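PDB 5HQA: alpha-glucosidase from Pseudoalteromonas sp. K8, which hydrolyses alpha-glucosides as a glycoside hydrolase family 97 enzyme, with calcium in its active site and chloride-induced activation. Local coordinates for residues R458-N463 and A514-L519. Residues are numbered along the deposited sequence; the frame is centred on the assembly and turned at random.
Sequences RGQEFN and AKQLAL. With CA (calcium ion), chain C; AC1 (4,6-dideoxy-4-{[(1S,4R,5S,6S)-4,5,6-trihydroxy-3-(hydroxymethyl)cyclohex-2-en-1-yl]amino}-alpha-D-glucopyranose), chain B.
Gln-460 and Gln-516 meet in a buried amide-to-amide contact, partly bridged by water, inside the catalytic (beta/alpha)8-type domain; it ties the calcium-binding turn at 458-463 to helix 513-522, whose far side packs on strands 585-591 and 611-618 of the C-terminal beta domain. The two side chains approach from opposite directions. NE2 of Gln-460 donates to OE1 of Gln-516 at 3.0 Å, a bent bond with an N-H...O angle of 143°. The amide planes stand 47° apart. OE1 of Gln-460 and NE2 of Gln-516, at 4.2 Å, are too far apart to bond directly, and a water spans them, giving a hydrogen to OE1 and accepting one from NE2. Gln-460 gets there with CG anti to its backbone N (chi1 -167°) and a bend at chi2. Glutamine suits both places, its amide offering donor and acceptor without charge. OE1 of Gln-460 also receives ND2 of Asn-463 at 2.9 Å, and its NE2 has a second acceptor in the carbonyl of Thr-491, which together fix which way round the amide lies. Next in sequence, Glu-461 extends the opposite way, its OE2 binding calcium at 2.3 Å beside the acarbose unit, with Glu-154, Glu-437 and Glu-455 completing the protein ligands. A leucine in place of Gln-460 would probably leave OE1 of Gln-516 and ND2 of Asn-463 without this partner and the water without its acceptor. Neutral amides, each giving and accepting hydrogen bonds, thus satisfy buried polar groups behind the metal site, consistent with a second-shell role in positioning the turn that carries Glu-461.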
# COMPACT_ATOMS: atom_id res chain seq x y z
N ARG A 458 7.02 -4.66 5.34
CA ARG A 458 8.03 -4.24 6.31
C ARG A 458 8.38 -2.77 6.10
O ARG A 458 8.88 -2.39 5.04
CB ARG A 458 9.27 -5.11 6.18
CG ARG A 458 9.10 -6.50 6.79
CD ARG A 458 10.32 -7.38 6.55
NE ARG A 458 11.56 -6.80 7.08
CZ ARG A 458 12.41 -7.43 7.89
NH1 ARG A 458 12.17 -8.68 8.28
NH2 ARG A 458 13.51 -6.81 8.29
N GLY A 459 8.11 -1.95 7.12
CA GLY A 459 8.51 -0.56 7.13
C GLY A 459 9.69 -0.30 8.05
O GLY A 459 10.45 -1.20 8.41
N GLN A 460 9.82 0.98 8.44
CA GLN A 460 10.96 1.42 9.24
C GLN A 460 11.09 0.67 10.56
O GLN A 460 12.21 0.50 11.06
CB GLN A 460 10.83 2.92 9.52
CG GLN A 460 12.08 3.59 10.06
CD GLN A 460 13.05 3.94 8.96
OE1 GLN A 460 13.99 3.18 8.67
NE2 GLN A 460 12.84 5.09 8.32
N GLU A 461 9.97 0.23 11.14
CA GLU A 461 10.04 -0.40 12.46
C GLU A 461 10.95 -1.62 12.46
O GLU A 461 11.61 -1.90 13.46
CB GLU A 461 8.64 -0.80 12.92
CG GLU A 461 7.92 -1.75 11.96
CD GLU A 461 6.61 -2.26 12.53
OE1 GLU A 461 6.35 -2.02 13.72
OE2 GLU A 461 5.84 -2.91 11.78
N PHE A 462 11.01 -2.37 11.35
CA PHE A 462 11.89 -3.53 11.31
C PHE A 462 13.36 -3.14 11.35
O PHE A 462 14.20 -4.01 11.58
CB PHE A 462 11.61 -4.40 10.09
CG PHE A 462 10.41 -5.28 10.26
CD1 PHE A 462 9.13 -4.76 10.08
CD2 PHE A 462 10.56 -6.59 10.66
CE1 PHE A 462 8.01 -5.57 10.28
CE2 PHE A 462 9.46 -7.41 10.85
CZ PHE A 462 8.18 -6.90 10.67
N ASN A 463 13.68 -1.87 11.14
CA ASN A 463 15.05 -1.41 11.27
C ASN A 463 15.43 -1.10 12.70
O ASN A 463 16.61 -0.85 12.97
CB ASN A 463 15.27 -0.20 10.38
CG ASN A 463 15.14 -0.54 8.92
OD1 ASN A 463 15.40 -1.67 8.52
ND2 ASN A 463 14.72 0.43 8.11
N ALA A 514 21.00 10.57 3.21
CA ALA A 514 20.29 11.10 2.05
C ALA A 514 19.21 10.13 1.57
O ALA A 514 18.16 10.57 1.09
CB ALA A 514 21.27 11.42 0.93
N LYS A 515 19.42 8.82 1.72
CA LYS A 515 18.38 7.88 1.33
C LYS A 515 17.13 8.05 2.19
O LYS A 515 16.00 7.93 1.71
CB LYS A 515 18.91 6.44 1.40
CG LYS A 515 17.84 5.37 1.10
CD LYS A 515 18.50 4.08 0.66
CE LYS A 515 17.51 2.92 0.57
NZ LYS A 515 18.25 1.66 0.28
N GLN A 516 17.32 8.37 3.48
CA GLN A 516 16.17 8.63 4.34
C GLN A 516 15.37 9.83 3.85
O GLN A 516 14.14 9.84 3.94
CB GLN A 516 16.62 8.86 5.79
CG GLN A 516 17.15 7.61 6.47
CD GLN A 516 16.10 6.52 6.58
OE1 GLN A 516 14.99 6.77 7.05
NE2 GLN A 516 16.44 5.33 6.10
N LEU A 517 16.05 10.85 3.32
CA LEU A 517 15.33 12.00 2.76
C LEU A 517 14.60 11.63 1.47
O LEU A 517 13.46 12.04 1.25
CB LEU A 517 16.31 13.15 2.49
CG LEU A 517 17.07 13.67 3.71
CD1 LEU A 517 18.04 14.76 3.28
CD2 LEU A 517 16.09 14.20 4.74
N ALA A 518 15.26 10.84 0.62
CA ALA A 518 14.66 10.45 -0.65
C ALA A 518 13.34 9.71 -0.47
O ALA A 518 12.46 9.77 -1.35
CB ALA A 518 15.64 9.59 -1.44
N LEU A 519 13.16 9.01 0.66
CA LEU A 519 11.94 8.23 0.87
C LEU A 519 10.69 9.09 0.77
O LEU A 519 9.62 8.58 0.41
CB LEU A 519 11.98 7.55 2.23
CG LEU A 519 13.08 6.52 2.46
CD1 LEU A 519 12.95 5.90 3.85
CD2 LEU A 519 13.05 5.46 1.37
CA CA C . 3.63 -3.59 11.84
C1 AC1 B . 5.22 -7.57 15.74
O2 AC1 B . 4.77 -8.31 13.50
C2 AC1 B . 4.41 -7.31 14.47
C4A AC1 B . 3.15 -0.04 16.22
C3 AC1 B . 4.64 -5.92 13.94
O3 AC1 B . 3.93 -5.73 12.71
C4 AC1 B . 4.24 -4.91 14.98
N4A AC1 B . 4.16 -3.51 14.45
C5 AC1 B . 5.36 -5.08 15.99
O5 AC1 B . 5.18 -6.39 16.66
C6 AC1 B . 5.43 -4.01 17.05
C1B AC1 B . 2.90 -2.77 14.80
C2B AC1 B . 2.90 -1.27 14.08
O2B AC1 B . 3.21 -1.45 12.70
C3B AC1 B . 3.76 -0.38 14.74
O3B AC1 B . 3.93 0.88 14.04
O4 AC1 B . 4.07 0.75 16.96
C5B AC1 B . 2.81 -1.22 16.98
C7B AC1 B . 2.66 -2.64 16.20
C6B AC1 B . 2.04 -1.01 18.29
O6B AC1 B . 0.73 -0.67 17.96
O HOH W 1 14.69 3.01 5.97